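Local coordinates for beta-agarase D (PDB 4ASM), which cleaves the beta-1,4 linkages of agarose at random positions with retention of the anomeric configuration, as a secreted family 16 glycoside hydrolase, at residues 129-143 against 215-229. Sequence-based numbering, arbitrary orientation.
Sequences VKYPVFVEARVKVMN and QWGGKTIRIGVNWVS
The indole of Trp227 lies flat against the backbone of Lys130 and Tyr131, the tightly packed end of the contact: CB of Tyr131 sits over its five-membered ring, 3.5 Å from the centroid in a CH-pi contact, while CA of Lys130 reaches CZ3 at 3.5 Å. CG1 of Val133 meets CE3 at 3.8 Å, put there by a chi1 of 66° that sets this methyl between the backbone N and carbonyl carbon. Cutting Trp227 back to an alanine is likely to leave Tyr131 CB and Val133 CG1 without the surface they share and to open a gap beside Ile161 and Leu233. From here strands 133-140 and 220-229 run antiparallel, joined by paired backbone bonds such as Ala137 N to Ile223 O (2.9 Å). Val139 and Ile221 lie side by side on the same apolar face, where branched residues suit both strand and core. The opposite face is mixed, buried at Phe134 and Gly224, where a CB would clash with Glu136 CB and Val135 O, and opening to solvent at Arg138, Lys140 and Thr220. There Arg222 NH1 grips Glu136 OE2 on its syn side at 2.8 Å in a bent salt bridge (130° at the hydrogen), carboxylate and guanidinium planes 76° apart; OE1 is held by Arg357. Arg138, salt-bridged to the calcium ligand Asp354, lays its guanidinium over Thr220 OG1. Such neighbouring antiparallel strands, one side packed on strand 159-166, belong to the GH16 beta-sandwich (jelly roll).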
loop_
_atom_site.group_PDB
_atom_site.type_symbol
_atom_site.label_atom_id
_atom_site.label_comp_id
_atom_site.label_asym_id
_atom_site.label_seq_id
_atom_site.Cartn_x
_atom_site.Cartn_y
_atom_site.Cartn_z
ATOM N N VAL A 129 -14.276 3.454 -0.803
ATOM C CA VAL A 129 -13.953 4.744 -0.198
ATOM C C VAL A 129 -13.636 5.790 -1.263
ATOM O O VAL A 129 -13.177 5.463 -2.371
ATOM C CB VAL A 129 -12.780 4.614 0.803
ATOM C CG1 VAL A 129 -13.085 3.569 1.887
ATOM C CG2 VAL A 129 -11.455 4.273 0.115
ATOM N N LYS A 130 -13.871 7.051 -0.920
ATOM C CA LYS A 130 -13.538 8.167 -1.809
ATOM C C LYS A 130 -13.268 9.402 -0.955
ATOM O O LYS A 130 -13.854 9.560 0.125
ATOM C CB LYS A 130 -14.691 8.443 -2.801
ATOM C CG LYS A 130 -14.247 9.314 -4.008
ATOM C CD LYS A 130 -15.386 9.510 -5.009
ATOM C CE LYS A 130 -14.913 10.309 -6.208
ATOM N NZ LYS A 130 -15.968 10.312 -7.264
ATOM N N TYR A 131 -12.385 10.284 -1.431
ATOM C CA TYR A 131 -12.121 11.516 -0.704
ATOM C C TYR A 131 -13.451 12.247 -0.436
ATOM O O TYR A 131 -14.392 12.175 -1.247
ATOM C CB TYR A 131 -11.146 12.420 -1.480
ATOM C CG TYR A 131 -11.766 13.027 -2.713
ATOM C CD1 TYR A 131 -12.463 14.244 -2.637
ATOM C CD2 TYR A 131 -11.672 12.380 -3.945
ATOM C CE1 TYR A 131 -13.069 14.778 -3.756
ATOM C CE2 TYR A 131 -12.273 12.930 -5.088
ATOM C CZ TYR A 131 -12.964 14.128 -4.971
ATOM O OH TYR A 131 -13.564 14.686 -6.087
ATOM N N PRO A 132 -13.545 12.930 0.709
ATOM C CA PRO A 132 -12.568 12.949 1.783
ATOM C C PRO A 132 -12.747 11.737 2.690
ATOM O O PRO A 132 -13.866 11.430 3.117
ATOM C CB PRO A 132 -12.881 14.254 2.523
ATOM C CG PRO A 132 -14.375 14.464 2.274
ATOM C CD PRO A 132 -14.720 13.777 0.996
ATOM N N VAL A 133 -11.648 11.045 2.974
ATOM C CA VAL A 133 -11.720 9.823 3.770
ATOM C C VAL A 133 -10.357 9.549 4.398
ATOM O O VAL A 133 -9.320 9.763 3.754
ATOM C CB VAL A 133 -12.205 8.607 2.924
ATOM C CG1 VAL A 133 -11.197 8.243 1.843
ATOM C CG2 VAL A 133 -12.548 7.412 3.810
ATOM N N PHE A 134 -10.387 9.080 5.638
ATOM C CA PHE A 134 -9.183 8.644 6.354
ATOM C C PHE A 134 -9.269 7.152 6.664
ATOM O O PHE A 134 -10.274 6.681 7.213
ATOM C CB PHE A 134 -9.029 9.460 7.647
ATOM C CG PHE A 134 -7.911 9.000 8.539
ATOM C CD1 PHE A 134 -6.587 9.162 8.151
ATOM C CD2 PHE A 134 -8.196 8.414 9.770
ATOM C CE1 PHE A 134 -5.557 8.722 8.983
ATOM C CE2 PHE A 134 -7.174 7.969 10.613
ATOM C CZ PHE A 134 -5.849 8.127 10.203
ATOM N N VAL A 135 -8.235 6.410 6.270
ATOM C CA VAL A 135 -8.202 4.956 6.476
ATOM C C VAL A 135 -6.946 4.648 7.266
ATOM O O VAL A 135 -5.860 5.036 6.854
ATOM C CB VAL A 135 -8.166 4.182 5.113
ATOM C CG1 VAL A 135 -8.242 2.665 5.339
ATOM C CG2 VAL A 135 -9.321 4.636 4.202
ATOM N N GLU A 136 -7.093 3.940 8.380
ATOM C CA GLU A 136 -5.934 3.608 9.215
ATOM C C GLU A 136 -6.030 2.190 9.757
ATOM O O GLU A 136 -7.119 1.756 10.156
ATOM C CB GLU A 136 -5.828 4.601 10.395
ATOM C CG GLU A 136 -4.592 4.425 11.275
ATOM C CD GLU A 136 -4.641 5.235 12.543
ATOM O OE1 GLU A 136 -5.740 5.384 13.113
ATOM O OE2 GLU A 136 -3.577 5.718 12.983
ATOM N N ALA A 137 -4.900 1.480 9.799
ATOM C CA ALA A 137 -4.857 0.121 10.324
ATOM C C ALA A 137 -3.800 -0.041 11.393
ATOM O O ALA A 137 -2.773 0.643 11.365
ATOM C CB ALA A 137 -4.607 -0.887 9.202
ATOM N N ARG A 138 -4.064 -0.948 12.336
ATOM C CA ARG A 138 -3.037 -1.382 13.271
ATOM C C ARG A 138 -2.615 -2.762 12.802
ATOM O O ARG A 138 -3.431 -3.681 12.713
ATOM C CB ARG A 138 -3.548 -1.415 14.712
ATOM C CG ARG A 138 -2.471 -1.810 15.703
ATOM C CD ARG A 138 -2.954 -1.574 17.152
ATOM N NE ARG A 138 -1.850 -1.821 18.089
ATOM C CZ ARG A 138 -1.620 -2.979 18.704
ATOM N NH1 ARG A 138 -2.412 -4.022 18.504
ATOM N NH2 ARG A 138 -0.567 -3.098 19.512
ATOM N N VAL A 139 -1.326 -2.904 12.499
ATOM C CA VAL A 139 -0.826 -4.061 11.759
ATOM C C VAL A 139 0.554 -4.492 12.239
ATOM O O VAL A 139 1.405 -3.636 12.480
ATOM C CB VAL A 139 -0.804 -3.753 10.236
ATOM C CG1 VAL A 139 -0.035 -2.449 9.922
ATOM C CG2 VAL A 139 -0.270 -4.943 9.442
ATOM N N LYS A 140 0.749 -5.805 12.407
ATOM C CA LYS A 140 2.074 -6.346 12.633
ATOM C C LYS A 140 2.654 -6.671 11.267
ATOM O O LYS A 140 2.260 -7.661 10.628
ATOM C CB LYS A 140 2.015 -7.600 13.485
ATOM C CG LYS A 140 3.400 -8.132 13.865
ATOM C CD LYS A 140 3.294 -9.359 14.733
ATOM C CE LYS A 140 4.657 -9.810 15.229
ATOM N NZ LYS A 140 4.535 -11.050 16.066
ATOM N N VAL A 141 3.602 -5.838 10.839
ATOM C CA VAL A 141 4.269 -6.036 9.550
ATOM C C VAL A 141 4.935 -7.416 9.537
ATOM O O VAL A 141 5.561 -7.809 10.529
ATOM C CB VAL A 141 5.323 -4.925 9.335
ATOM C CG1 VAL A 141 6.094 -5.127 8.030
ATOM C CG2 VAL A 141 4.650 -3.532 9.394
ATOM N N MET A 142 4.827 -8.159 8.436
ATOM C CA MET A 142 5.473 -9.467 8.372
ATOM C C MET A 142 6.981 -9.359 8.468
ATOM O O MET A 142 7.598 -8.558 7.757
ATOM C CB MET A 142 5.149 -10.197 7.089
ATOM C CG MET A 142 3.738 -10.584 6.944
ATOM S SD MET A 142 3.551 -11.738 5.545
ATOM C CE MET A 142 4.098 -10.618 4.251
ATOM N N ASN A 143 7.561 -10.221 9.302
ATOM C CA ASN A 143 9.009 -10.377 9.369
ATOM C C ASN A 143 9.499 -11.247 8.202
ATOM O O ASN A 143 10.005 -12.359 8.381
ATOM C CB ASN A 143 9.427 -10.979 10.712
ATOM C CG ASN A 143 10.913 -10.918 10.906
ATOM O OD1 ASN A 143 11.581 -10.045 10.347
ATOM N ND2 ASN A 143 11.450 -11.856 11.664
ATOM N N GLN A 215 14.409 -2.427 11.268
ATOM C CA GLN A 215 13.465 -3.210 10.475
ATOM C C GLN A 215 12.060 -2.985 10.977
ATOM O O GLN A 215 11.837 -2.854 12.173
ATOM C CB GLN A 215 13.795 -4.712 10.497
ATOM C CG GLN A 215 13.579 -5.421 11.846
ATOM C CD GLN A 215 13.764 -6.920 11.727
ATOM O OE1 GLN A 215 12.800 -7.685 11.716
ATOM N NE2 GLN A 215 15.012 -7.343 11.617
ATOM N N TRP A 216 11.115 -2.974 10.033
ATOM C CA TRP A 216 9.703 -2.891 10.392
ATOM C C TRP A 216 9.082 -4.259 10.600
ATOM O O TRP A 216 8.069 -4.366 11.290
ATOM C CB TRP A 216 8.922 -2.065 9.368
ATOM C CG TRP A 216 9.374 -0.646 9.375
ATOM C CD1 TRP A 216 10.209 -0.032 8.476
ATOM C CD2 TRP A 216 9.014 0.350 10.339
ATOM N NE1 TRP A 216 10.395 1.281 8.829
ATOM C CE2 TRP A 216 9.664 1.550 9.959
ATOM C CE3 TRP A 216 8.186 0.350 11.483
ATOM C CZ2 TRP A 216 9.538 2.740 10.701
ATOM C CZ3 TRP A 216 8.049 1.538 12.213
ATOM C CH2 TRP A 216 8.727 2.713 11.814
ATOM N N GLY A 217 9.682 -5.286 9.997
ATOM C CA GLY A 217 9.165 -6.644 10.109
ATOM C C GLY A 217 9.075 -7.071 11.563
ATOM O O GLY A 217 10.037 -6.942 12.321
ATOM N N GLY A 218 7.922 -7.602 11.945
ATOM C CA GLY A 218 7.694 -8.006 13.342
ATOM C C GLY A 218 7.216 -6.908 14.275
ATOM O O GLY A 218 6.821 -7.198 15.418
ATOM N N LYS A 219 7.235 -5.656 13.811
ATOM C CA LYS A 219 6.734 -4.533 14.620
ATOM C C LYS A 219 5.252 -4.340 14.347
ATOM O O LYS A 219 4.799 -4.489 13.195
ATOM C CB LYS A 219 7.477 -3.229 14.290
ATOM C CG LYS A 219 8.924 -3.216 14.727
ATOM C CD LYS A 219 9.562 -1.855 14.467
ATOM C CE LYS A 219 10.485 -1.445 15.601
ATOM N NZ LYS A 219 9.711 -0.794 16.706
ATOM N N THR A 220 4.485 -4.018 15.391
ATOM C CA THR A 220 3.122 -3.574 15.145
ATOM C C THR A 220 3.025 -2.061 15.205
ATOM O O THR A 220 3.471 -1.404 16.167
ATOM C CB THR A 220 1.949 -4.401 15.786
ATOM O OG1 THR A 220 0.930 -3.593 16.417
ATOM C CG2 THR A 220 2.396 -5.616 16.507
ATOM N N ILE A 221 2.482 -1.532 14.123
ATOM C CA ILE A 221 2.413 -0.106 13.896
ATOM C C ILE A 221 0.964 0.270 13.596
ATOM O O ILE A 221 0.140 -0.591 13.239
ATOM C CB ILE A 221 3.325 0.333 12.718
ATOM C CG1 ILE A 221 2.887 -0.289 11.387
ATOM C CG2 ILE A 221 4.805 -0.030 12.985
ATOM C CD1 ILE A 221 3.650 0.339 10.173
ATOM N N ARG A 222 0.647 1.553 13.738
ATOM C CA ARG A 222 -0.560 2.113 13.138
ATOM C C ARG A 222 -0.129 2.886 11.909
ATOM O O ARG A 222 0.819 3.679 11.965
ATOM C CB ARG A 222 -1.257 3.072 14.099
ATOM C CG ARG A 222 -1.905 2.392 15.261
ATOM C CD ARG A 222 -2.804 3.398 15.934
ATOM N NE ARG A 222 -2.092 4.408 16.716
ATOM C CZ ARG A 222 -2.234 5.736 16.603
ATOM N NH1 ARG A 222 -3.030 6.314 15.697
ATOM N NH2 ARG A 222 -1.556 6.510 17.438
ATOM N N ILE A 223 -0.793 2.652 10.791
ATOM C CA ILE A 223 -0.441 3.373 9.560
ATOM C C ILE A 223 -1.730 3.733 8.826
ATOM O O ILE A 223 -2.641 2.911 8.718
ATOM C CB ILE A 223 0.563 2.572 8.693
ATOM C CG1 ILE A 223 0.999 3.365 7.449
ATOM C CG2 ILE A 223 0.020 1.191 8.336
ATOM C CD1 ILE A 223 2.283 2.796 6.829
ATOM N N GLY A 224 -1.782 4.949 8.312
ATOM C CA GLY A 224 -3.010 5.416 7.665
ATOM C C GLY A 224 -2.750 6.478 6.636
ATOM O O GLY A 224 -1.686 7.093 6.624
ATOM N N VAL A 225 -3.730 6.670 5.768
ATOM C CA VAL A 225 -3.719 7.754 4.801
ATOM C C VAL A 225 -4.975 8.593 4.932
ATOM O O VAL A 225 -6.086 8.048 5.040
ATOM C CB VAL A 225 -3.536 7.248 3.340
ATOM C CG1 VAL A 225 -3.425 8.404 2.366
ATOM C CG2 VAL A 225 -2.306 6.464 3.236
ATOM N N ASN A 226 -4.782 9.913 4.944
ATOM C CA ASN A 226 -5.894 10.848 4.862
ATOM C C ASN A 226 -5.960 11.309 3.417
ATOM O O ASN A 226 -5.059 12.013 2.925
ATOM C CB ASN A 226 -5.696 12.021 5.832
ATOM C CG ASN A 226 -6.900 12.965 5.870
ATOM O OD1 ASN A 226 -8.026 12.577 5.549
ATOM N ND2 ASN A 226 -6.650 14.224 6.238
ATOM N N TRP A 227 -6.989 10.832 2.711
ATOM C CA TRP A 227 -7.222 11.195 1.324
ATOM C C TRP A 227 -8.124 12.421 1.360
ATOM O O TRP A 227 -9.338 12.335 1.589
ATOM C CB TRP A 227 -7.834 10.009 0.574
ATOM C CG TRP A 227 -8.139 10.257 -0.863
ATOM C CD1 TRP A 227 -7.756 11.327 -1.633
ATOM C CD2 TRP A 227 -8.877 9.382 -1.724
ATOM N NE1 TRP A 227 -8.238 11.174 -2.917
ATOM C CE2 TRP A 227 -8.933 9.992 -2.990
ATOM C CE3 TRP A 227 -9.504 8.142 -1.536
ATOM C CZ2 TRP A 227 -9.591 9.401 -4.067
ATOM C CZ3 TRP A 227 -10.160 7.573 -2.581
ATOM C CH2 TRP A 227 -10.193 8.190 -3.841
ATOM N N VAL A 228 -7.489 13.576 1.214
ATOM C CA VAL A 228 -8.111 14.859 1.505
ATOM C C VAL A 228 -8.968 15.332 0.337
ATOM O O VAL A 228 -10.090 15.843 0.532
ATOM C CB VAL A 228 -7.013 15.916 1.818
ATOM C CG1 VAL A 228 -7.621 17.314 2.020
ATOM C CG2 VAL A 228 -6.267 15.501 3.046
ATOM N N SER A 229 -8.445 15.160 -0.871
ATOM C CA SER A 229 -9.028 15.765 -2.054
ATOM C C SER A 229 -8.506 15.042 -3.276
ATOM O O SER A 229 -7.693 14.124 -3.151
ATOM C CB SER A 229 -8.608 17.235 -2.105
ATOM O OG SER A 229 -7.229 17.304 -2.444
HETATM O O HOH W 1 -0.966 6.388 12.401
HETATM O O HOH W 2 1.906 -1.159 18.907
#